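Local coordinates for protein AgaA (Rhizobium radiobacter, PDB 6HLX) that binds the opine agropinic acid as the periplasmic substrate-binding protein of an ABC importer, delivering it for uptake into the bacterium, at residues I45-A50 with H65-K70; G74-S79 with D112-K117; V257-A262 with A299-H304. All coordinates share one frame; numbering follows the deposited sequence.

Contact 1 of 3, residues I45-A50 with H65-K70; sequences ISPELA and HLRQAK. With ZN (zinc ion), chain R.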
loop_
_atom_site.group_PDB
_atom_site.type_symbol
_atom_site.label_atom_id
_atom_site.label_comp_id
_atom_site.label_asym_id
_atom_site.label_seq_id
_atom_site.Cartn_x
_atom_site.Cartn_y
_atom_site.Cartn_z
ATOM N N ILE A 45 -16.705 1.965 2.771
ATOM C CA ILE A 45 -16.443 3.061 1.840
ATOM C C ILE A 45 -17.285 4.242 2.310
ATOM O O ILE A 45 -18.476 4.092 2.571
ATOM C CB ILE A 45 -16.755 2.675 0.372
ATOM C CG1 ILE A 45 -15.700 1.664 -0.204
ATOM C CG2 ILE A 45 -16.901 3.924 -0.518
ATOM C CD1 ILE A 45 -14.347 2.241 -0.611
ATOM N N SER A 46 -16.644 5.401 2.450
ATOM C CA SER A 46 -17.277 6.629 2.909
ATOM C C SER A 46 -17.443 7.619 1.739
ATOM O O SER A 46 -16.475 7.831 1.021
ATOM C CB SER A 46 -16.422 7.261 4.011
ATOM O OG SER A 46 -16.922 8.527 4.418
ATOM N N PRO A 47 -18.635 8.240 1.552
ATOM C CA PRO A 47 -18.776 9.266 0.503
ATOM C C PRO A 47 -18.060 10.537 0.980
ATOM O O PRO A 47 -18.409 11.138 2.017
ATOM C CB PRO A 47 -20.298 9.425 0.370
ATOM C CG PRO A 47 -20.841 9.084 1.716
ATOM C CD PRO A 47 -19.887 8.080 2.334
ATOM N N GLU A 48 -16.988 10.895 0.276
ATOM C CA GLU A 48 -16.145 12.038 0.663
ATOM C C GLU A 48 -16.431 13.220 -0.243
ATOM O O GLU A 48 -17.433 13.890 -0.017
ATOM C CB GLU A 48 -14.650 11.634 0.736
ATOM C CG GLU A 48 -14.372 10.660 1.886
ATOM C CD GLU A 48 -14.487 11.183 3.315
ATOM O OE1 GLU A 48 -14.327 12.408 3.535
ATOM O OE2 GLU A 48 -14.706 10.353 4.228
ATOM N N LEU A 49 -15.628 13.462 -1.302
ATOM C CA LEU A 49 -15.986 14.574 -2.208
ATOM C C LEU A 49 -17.268 14.277 -3.021
ATOM O O LEU A 49 -17.950 15.207 -3.487
ATOM C CB LEU A 49 -14.832 14.955 -3.104
ATOM C CG LEU A 49 -13.616 15.489 -2.357
ATOM C CD1 LEU A 49 -12.464 15.738 -3.335
ATOM C CD2 LEU A 49 -13.961 16.793 -1.573
ATOM N N ALA A 50 -17.612 12.992 -3.151
ATOM C CA ALA A 50 -18.900 12.600 -3.727
ATOM C C ALA A 50 -19.857 12.450 -2.537
ATOM O O ALA A 50 -19.585 11.647 -1.643
ATOM C CB ALA A 50 -18.778 11.274 -4.482
ATOM N N HIS A 65 -22.318 12.429 -7.407
ATOM C CA HIS A 65 -22.949 13.712 -7.105
ATOM C C HIS A 65 -22.083 14.394 -6.078
ATOM O O HIS A 65 -21.937 13.898 -4.959
ATOM C CB HIS A 65 -24.382 13.502 -6.639
ATOM C CG HIS A 65 -25.260 13.063 -7.760
ATOM N ND1 HIS A 65 -25.617 13.933 -8.778
ATOM C CD2 HIS A 65 -25.814 11.853 -8.006
ATOM C CE1 HIS A 65 -26.406 13.236 -9.583
ATOM N NE2 HIS A 65 -26.552 11.988 -9.156
ATOM N N LEU A 66 -21.404 15.465 -6.484
ATOM C CA LEU A 66 -20.417 16.112 -5.629
ATOM C C LEU A 66 -21.004 16.898 -4.470
ATOM O O LEU A 66 -21.982 17.626 -4.624
ATOM C CB LEU A 66 -19.445 17.003 -6.436
ATOM C CG LEU A 66 -18.695 16.349 -7.598
ATOM C CD1 LEU A 66 -17.741 17.352 -8.231
ATOM C CD2 LEU A 66 -17.941 15.064 -7.151
ATOM N N ARG A 67 -20.360 16.749 -3.315
ATOM C CA ARG A 67 -20.674 17.457 -2.080
ATOM C C ARG A 67 -20.246 18.919 -2.268
ATOM O O ARG A 67 -19.343 19.203 -3.067
ATOM C CB ARG A 67 -19.804 16.818 -0.965
ATOM C CG ARG A 67 -20.161 17.215 0.441
ATOM C CD ARG A 67 -19.246 16.515 1.432
ATOM N NE ARG A 67 -19.445 15.067 1.506
ATOM C CZ ARG A 67 -20.437 14.471 2.163
ATOM N NH1 ARG A 67 -21.360 15.196 2.789
ATOM N NH2 ARG A 67 -20.513 13.145 2.203
ATOM N N GLN A 68 -20.867 19.842 -1.531
ATOM C CA GLN A 68 -20.409 21.231 -1.530
ATOM C C GLN A 68 -19.097 21.219 -0.719
ATOM O O GLN A 68 -19.094 20.846 0.454
ATOM C CB GLN A 68 -21.447 22.170 -0.869
ATOM C CG GLN A 68 -20.924 23.590 -0.651
ATOM C CD GLN A 68 -20.415 24.282 -1.896
ATOM O OE1 GLN A 68 -21.053 24.258 -2.960
ATOM N NE2 GLN A 68 -19.245 24.929 -1.778
ATOM N N ALA A 69 -17.984 21.525 -1.369
ATOM C CA ALA A 69 -16.676 21.439 -0.721
ATOM C C ALA A 69 -15.709 22.415 -1.357
ATOM O O ALA A 69 -15.882 22.796 -2.515
ATOM C CB ALA A 69 -16.128 20.001 -0.867
ATOM N N LYS A 70 -14.679 22.830 -0.590
ATOM C CA LYS A 70 -13.665 23.735 -1.103
ATOM C C LYS A 70 -12.267 23.141 -1.009
ATOM O O LYS A 70 -11.986 22.312 -0.134
ATOM C CB LYS A 70 -13.688 25.060 -0.310
ATOM C CG LYS A 70 -14.886 25.944 -0.677
ATOM C CD LYS A 70 -14.720 27.328 -0.068
ATOM C CE LYS A 70 -15.728 28.322 -0.599
ATOM N NZ LYS A 70 -17.073 28.105 -0.016
HETATM ZN ZN ZN R . -27.721 10.536 -10.009
HETATM O O HOH W 1 -16.940 17.892 -3.700
#
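Arg67 brings the edge of its guanidinium to the carbonyls of Pro47 and Glu48, where strand 45-55 is interrupted, and shows how one arginine can help pin a bend in a chain. Its CG stands anti to the backbone N (chi1 -169°), and the chain then bends at chi3, which carries the flat group to these two successive carbonyls. Arg67 NE gives the straighter bond, 2.8 Å to Glu48 O with an angle of 163° at the hydrogen; this oxygen lies in the guanidinium plane, and the donor lies in the carbonyl plane. Arg67 NH2 is 2.9 Å from Pro47 O but meets it from well above the carbonyl plane, along a more bent path of 144°. Both bonds together fix the rotation of the flat group, which also passes near the Pro47 ring.

A third carbonyl, Leu49 O, accepts from the backbone Arg67 N at 2.9 Å. A water bridges the same Leu49 O to Arg67 O, and Leu66 CA adds a CA-H...O contact to Leu49 O. Leu49 leaves its backbone pointing away from 65-70, yet its CD2 branch meets Ala69 CB at 3.9 Å.

The carboxylate of Glu48 takes no part in holding Arg67: it accepts from Ser46 OG, a bond of 2.9 Å to OE2, and is held further by Tyr181 and a salt bridge to Lys182. Ala50 and Leu66 form an antiparallel non-hydrogen-bonded pair, their CA atoms 4.3 Å apart and their side chains diverging. Next to it, the His65 ring leads away from 45-50, and NE2 binds zinc at 2.0 Å, with Glu54 as a second protein ligand. The whole is the open end of a beta hairpin, strands 45-55 and 61-66, with the zinc site spanning its two strands.

Contact 2 of 3, residues G74-S79 with D112-K117; sequences GTTVTS and DEKTVK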
loop_
_atom_site.group_PDB
_atom_site.type_symbol
_atom_site.label_atom_id
_atom_site.label_comp_id
_atom_site.label_asym_id
_atom_site.label_seq_id
_atom_site.Cartn_x
_atom_site.Cartn_y
_atom_site.Cartn_z
ATOM N N GLY A 74 -9.363 28.094 -1.358
ATOM C CA GLY A 74 -10.684 28.717 -1.324
ATOM C C GLY A 74 -11.571 28.465 -2.532
ATOM O O GLY A 74 -12.745 28.859 -2.514
ATOM N N THR A 75 -11.032 27.805 -3.584
ATOM C CA THR A 75 -11.802 27.488 -4.795
ATOM C C THR A 75 -12.752 26.321 -4.518
ATOM O O THR A 75 -12.502 25.527 -3.609
ATOM C CB THR A 75 -10.907 27.272 -6.026
ATOM O OG1 THR A 75 -10.097 26.086 -5.861
ATOM C CG2 THR A 75 -10.054 28.528 -6.378
ATOM N N THR A 76 -13.855 26.237 -5.276
ATOM C CA THR A 76 -14.859 25.188 -5.076
ATOM C C THR A 76 -14.466 23.909 -5.793
ATOM O O THR A 76 -13.918 23.959 -6.896
ATOM C CB THR A 76 -16.230 25.702 -5.543
ATOM O OG1 THR A 76 -16.552 26.843 -4.752
ATOM C CG2 THR A 76 -17.351 24.662 -5.388
ATOM N N VAL A 77 -14.742 22.769 -5.169
ATOM C CA VAL A 77 -14.465 21.463 -5.795
ATOM C C VAL A 77 -15.514 21.248 -6.879
ATOM O O VAL A 77 -16.713 21.301 -6.594
ATOM C CB VAL A 77 -14.477 20.302 -4.771
ATOM C CG1 VAL A 77 -14.270 18.951 -5.477
ATOM C CG2 VAL A 77 -13.412 20.510 -3.699
ATOM N N THR A 78 -15.071 21.022 -8.130
ATOM C CA THR A 78 -16.018 20.851 -9.236
ATOM C C THR A 78 -15.690 19.592 -10.033
ATOM O O THR A 78 -14.595 19.012 -9.896
ATOM C CB THR A 78 -16.008 22.077 -10.180
ATOM O OG1 THR A 78 -14.810 22.059 -10.950
ATOM C CG2 THR A 78 -16.166 23.423 -9.438
ATOM N N SER A 79 -16.610 19.225 -10.935
ATOM C CA SER A 79 -16.445 18.064 -11.798
ATOM C C SER A 79 -15.242 18.175 -12.731
ATOM O O SER A 79 -14.609 17.148 -13.027
ATOM C CB SER A 79 -17.719 17.791 -12.581
ATOM O OG SER A 79 -18.100 18.932 -13.320
ATOM N N ASP A 112 -22.661 18.839 -15.387
ATOM C CA ASP A 112 -22.723 20.078 -14.619
ATOM C C ASP A 112 -21.551 20.142 -13.655
ATOM O O ASP A 112 -20.807 19.159 -13.517
ATOM C CB ASP A 112 -24.101 20.324 -13.960
ATOM C CG ASP A 112 -24.526 19.322 -12.919
ATOM O OD1 ASP A 112 -23.684 18.937 -12.087
ATOM O OD2 ASP A 112 -25.724 18.963 -12.898
ATOM N N GLU A 113 -21.369 21.290 -12.996
ATOM C CA GLU A 113 -20.242 21.484 -12.073
ATOM C C GLU A 113 -20.223 20.503 -10.898
ATOM O O GLU A 113 -19.161 20.309 -10.293
ATOM C CB GLU A 113 -20.232 22.930 -11.532
ATOM C CG GLU A 113 -19.692 23.944 -12.523
ATOM C CD GLU A 113 -19.075 25.194 -11.919
ATOM O OE1 GLU A 113 -19.424 25.551 -10.768
ATOM O OE2 GLU A 113 -18.232 25.819 -12.603
ATOM N N LYS A 114 -21.393 19.911 -10.551
ATOM C CA LYS A 114 -21.479 19.013 -9.399
ATOM C C LYS A 114 -21.752 17.558 -9.749
ATOM O O LYS A 114 -22.107 16.776 -8.859
ATOM C CB LYS A 114 -22.528 19.532 -8.397
ATOM C CG LYS A 114 -22.197 20.912 -7.786
ATOM C CD LYS A 114 -20.754 21.021 -7.276
ATOM C CE LYS A 114 -20.363 22.434 -6.903
ATOM N NZ LYS A 114 -20.858 22.786 -5.552
ATOM N N THR A 115 -21.518 17.165 -11.004
ATOM C CA THR A 115 -21.754 15.782 -11.418
ATOM C C THR A 115 -20.634 15.276 -12.303
ATOM O O THR A 115 -20.261 15.953 -13.257
ATOM C CB THR A 115 -23.103 15.664 -12.173
ATOM O OG1 THR A 115 -24.145 16.326 -11.441
ATOM C CG2 THR A 115 -23.492 14.213 -12.483
ATOM N N VAL A 116 -20.122 14.082 -11.985
ATOM C CA VAL A 116 -19.102 13.376 -12.767
ATOM C C VAL A 116 -19.691 12.018 -13.125
ATOM O O VAL A 116 -20.175 11.314 -12.245
ATOM C CB VAL A 116 -17.781 13.151 -11.989
ATOM C CG1 VAL A 116 -16.723 12.474 -12.875
ATOM C CG2 VAL A 116 -17.256 14.439 -11.416
ATOM N N LYS A 117 -19.586 11.624 -14.393
ATOM C CA LYS A 117 -20.055 10.309 -14.808
ATOM C C LYS A 117 -18.909 9.569 -15.478
ATOM O O LYS A 117 -18.308 10.106 -16.409
ATOM C CB LYS A 117 -21.206 10.443 -15.807
ATOM C CG LYS A 117 -22.448 11.138 -15.270
ATOM C CD LYS A 117 -23.638 10.919 -16.220
ATOM C CE LYS A 117 -23.696 11.874 -17.392
ATOM N NZ LYS A 117 -24.931 11.679 -18.198
HETATM O O HOH W 2 -18.429 21.441 -4.398
#
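Ser79, the first residue of helix 79-90, is held by the type I turn Asp112-Thr115 that leads into strand 115-120: Ser79 N donates to Glu113 O at 2.8 Å, and Thr78 CA makes a CA-H...O contact with the same oxygen. The Ser79 hydroxyl sits between its own backbone N and carbonyl carbon (chi1 56°), which carries OG to Asp112 O, 2.7 Å away. Thr115 N reaches this carbonyl from the opposite face in the turn's own bond. Ser79 CB also packs on Val116 CG2 at 3.6 Å.

Asp112 OD1 braces the turn from within, accepting from Lys114 N in an Asx turn and from Thr115 OG1 at 2.7 Å, the two donors again on opposite faces. Toward the start of 74-79, the Lys114 chain bends at chi2 and chi4 and crosses Thr76 at about a right angle, its NZ 4.0 Å from Thr76 CG2; a water links NZ to Val77 O. Thr78 and Glu113 lie side by side.

Two turn carbonyls thus receive both the amide and the hydroxyl of one serine, fastening the helix start to the turn largely through backbone acceptors.

Contact 3 of 3, residues V257-A262 with A299-H304; sequences VRQAIA and ANYFSH. With ZN (zinc ion), chain P.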
loop_
_atom_site.group_PDB
_atom_site.type_symbol
_atom_site.label_atom_id
_atom_site.label_comp_id
_atom_site.label_asym_id
_atom_site.label_seq_id
_atom_site.Cartn_x
_atom_site.Cartn_y
_atom_site.Cartn_z
ATOM N N VAL A 257 11.579 -22.324 -10.845
ATOM C CA VAL A 257 12.587 -21.573 -10.070
ATOM C C VAL A 257 11.883 -20.805 -8.938
ATOM O O VAL A 257 12.364 -20.789 -7.792
ATOM C CB VAL A 257 13.467 -20.639 -10.955
ATOM C CG1 VAL A 257 14.306 -19.664 -10.116
ATOM C CG2 VAL A 257 14.363 -21.453 -11.898
ATOM N N ARG A 258 10.749 -20.159 -9.261
ATOM C CA ARG A 258 10.010 -19.390 -8.260
ATOM C C ARG A 258 9.490 -20.336 -7.169
ATOM O O ARG A 258 9.659 -20.041 -5.987
ATOM C CB ARG A 258 8.890 -18.566 -8.920
ATOM C CG ARG A 258 9.444 -17.644 -10.028
ATOM C CD ARG A 258 8.397 -16.667 -10.528
ATOM N NE ARG A 258 7.309 -17.326 -11.254
ATOM C CZ ARG A 258 7.046 -17.156 -12.544
ATOM N NH1 ARG A 258 5.991 -17.739 -13.091
ATOM N NH2 ARG A 258 7.850 -16.415 -13.302
ATOM N N GLN A 259 8.973 -21.522 -7.569
ATOM C CA GLN A 259 8.525 -22.555 -6.620
ATOM C C GLN A 259 9.700 -23.086 -5.807
ATOM O O GLN A 259 9.537 -23.281 -4.602
ATOM C CB GLN A 259 7.804 -23.724 -7.322
ATOM C CG GLN A 259 6.427 -23.359 -7.884
ATOM C CD GLN A 259 5.434 -24.510 -7.802
ATOM O OE1 GLN A 259 5.724 -25.585 -7.294
ATOM N NE2 GLN A 259 4.222 -24.298 -8.258
ATOM N N ALA A 260 10.896 -23.311 -6.438
ATOM C CA ALA A 260 12.083 -23.774 -5.687
ATOM C C ALA A 260 12.375 -22.824 -4.516
ATOM O O ALA A 260 12.603 -23.284 -3.405
ATOM C CB ALA A 260 13.307 -23.875 -6.594
ATOM N N ILE A 261 12.311 -21.508 -4.761
ATOM C CA ILE A 261 12.513 -20.483 -3.726
ATOM C C ILE A 261 11.447 -20.592 -2.617
ATOM O O ILE A 261 11.801 -20.535 -1.441
ATOM C CB ILE A 261 12.607 -19.094 -4.366
ATOM C CG1 ILE A 261 13.935 -19.007 -5.158
ATOM C CG2 ILE A 261 12.530 -18.002 -3.294
ATOM C CD1 ILE A 261 14.047 -17.826 -6.076
ATOM N N ALA A 262 10.171 -20.818 -2.996
ATOM C CA ALA A 262 9.074 -21.015 -2.031
ATOM C C ALA A 262 9.332 -22.265 -1.147
ATOM O O ALA A 262 9.000 -22.246 0.036
ATOM C CB ALA A 262 7.754 -21.160 -2.763
ATOM N N ALA A 299 -3.960 -24.080 1.878
ATOM C CA ALA A 299 -3.088 -23.251 2.719
ATOM C C ALA A 299 -1.695 -23.854 2.936
ATOM O O ALA A 299 -0.798 -23.154 3.429
ATOM C CB ALA A 299 -3.771 -22.963 4.062
ATOM N N ASN A 300 -1.505 -25.130 2.551
ATOM C CA ASN A 300 -0.236 -25.817 2.723
ATOM C C ASN A 300 0.277 -26.383 1.412
ATOM O O ASN A 300 0.861 -27.473 1.379
ATOM C CB ASN A 300 -0.332 -26.857 3.835
ATOM C CG ASN A 300 -0.399 -26.194 5.182
ATOM O OD1 ASN A 300 0.612 -25.741 5.729
ATOM N ND2 ASN A 300 -1.597 -26.090 5.724
ATOM N N TYR A 301 0.112 -25.594 0.325
ATOM C CA TYR A 301 0.606 -25.996 -0.992
ATOM C C TYR A 301 2.112 -26.198 -0.917
ATOM O O TYR A 301 2.628 -27.229 -1.383
ATOM C CB TYR A 301 0.235 -24.940 -2.042
ATOM C CG TYR A 301 0.687 -25.296 -3.438
ATOM C CD1 TYR A 301 1.937 -24.907 -3.907
ATOM C CD2 TYR A 301 -0.152 -25.994 -4.307
ATOM C CE1 TYR A 301 2.355 -25.222 -5.199
ATOM C CE2 TYR A 301 0.239 -26.279 -5.613
ATOM C CZ TYR A 301 1.497 -25.901 -6.051
ATOM O OH TYR A 301 1.894 -26.192 -7.331
ATOM N N PHE A 302 2.818 -25.228 -0.298
ATOM C CA PHE A 302 4.261 -25.344 -0.115
ATOM C C PHE A 302 4.550 -25.873 1.285
ATOM O O PHE A 302 3.658 -25.937 2.133
ATOM C CB PHE A 302 4.949 -23.972 -0.317
ATOM C CG PHE A 302 4.839 -23.433 -1.720
ATOM C CD1 PHE A 302 5.543 -24.026 -2.767
ATOM C CD2 PHE A 302 4.032 -22.335 -1.999
ATOM C CE1 PHE A 302 5.413 -23.552 -4.075
ATOM C CE2 PHE A 302 3.921 -21.846 -3.301
ATOM C CZ PHE A 302 4.602 -22.467 -4.333
ATOM N N SER A 303 5.806 -26.250 1.511
ATOM C CA SER A 303 6.349 -26.669 2.790
ATOM C C SER A 303 7.821 -26.338 2.728
ATOM O O SER A 303 8.305 -25.965 1.656
ATOM C CB SER A 303 6.143 -28.167 3.000
ATOM O OG SER A 303 6.770 -28.911 1.969
ATOM N N HIS A 304 8.545 -26.454 3.848
ATOM C CA HIS A 304 9.981 -26.234 3.799
ATOM C C HIS A 304 10.631 -27.561 3.426
ATOM O O HIS A 304 10.536 -28.535 4.181
ATOM C CB HIS A 304 10.553 -25.693 5.109
ATOM C CG HIS A 304 12.026 -25.456 5.033
ATOM N ND1 HIS A 304 12.592 -24.725 4.002
ATOM C CD2 HIS A 304 13.011 -25.881 5.856
ATOM C CE1 HIS A 304 13.894 -24.723 4.235
ATOM N NE2 HIS A 304 14.191 -25.400 5.340
HETATM ZN ZN ZN P . 16.189 -25.381 5.725
HETATM O O HOH W 3 4.681 -27.889 -6.195
HETATM O O HOH W 4 17.027 -23.915 4.788
#
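Aromatic packing comes first: the Ala262 methyl sits squarely over the Phe302 ring, a CH-pi contact with CB 3.5 Å from the ring centroid and only 9° off the normal. The opposite face of the same ring is covered by its neighbour Tyr301, whose CD1 also lies over the centre, so that Phe302 is sandwiched between a helix methyl and the edge of a tyrosine. The aliphatic stem of Gln259 comes in the plane of the Phe302 ring, with CG 3.9 Å from CE1. Phe302 CG lies anti to its carbonyl carbon (chi1 -65°), which directs the ring toward the helix.

Hydrogen bonds run along one side of this apolar packing. Gln259 bends at chi2 and extends its amide nearly perpendicular to both rings, 84° from the plane of Tyr301. Its NE2 donates to Tyr301 OH at 3.1 Å, meeting the tyrosine at the edge, and NE2 also has a weak bond to Glu442 O. A water donates to Gln259 OE1 at 2.8 Å, with a weak, longer link to Tyr301 OH.

Metal coordination is the third kind: His304 leaves its backbone away from the helix, and its NE2 binds a zinc ion at 2.0 Å; a water occupies another position on the metal at 1.9 Å.

Among the surrounding elements, helix 255-264 rests Ile261 on strand 240-245 and on helix 333-347, and packs Val257 and Ala260 against helix 306-315. The loop 299-304, which runs into helix 306-315, covers another flank of helix 255-264, where Tyr263 meets Phe302 edge-to-face.

How the contacts relate
From the N terminus, contact 1 closes the loop of the hairpin 45-55 and 61-66 first; contact 2 then closes a longer loop, through helix 79-90 and strand 105-110, back to strand 115-120. The two are in series, neither nested nor crossed, but touch, their centres 10 Å apart: strands 61-66 and 115-120 are neighbours in one antiparallel sheet, where Leu66 N probably bonds to Lys114 O, while in the loops beyond Ala69 O probably bonds to Val77 N. Contact 3 closes much later, tying helix 255-264 to the loop before helix 306-315. It lies on the opposite side of the chain's centre, its centre about 45 Å from that of contact 1 and about 51 Å from that of contact 2.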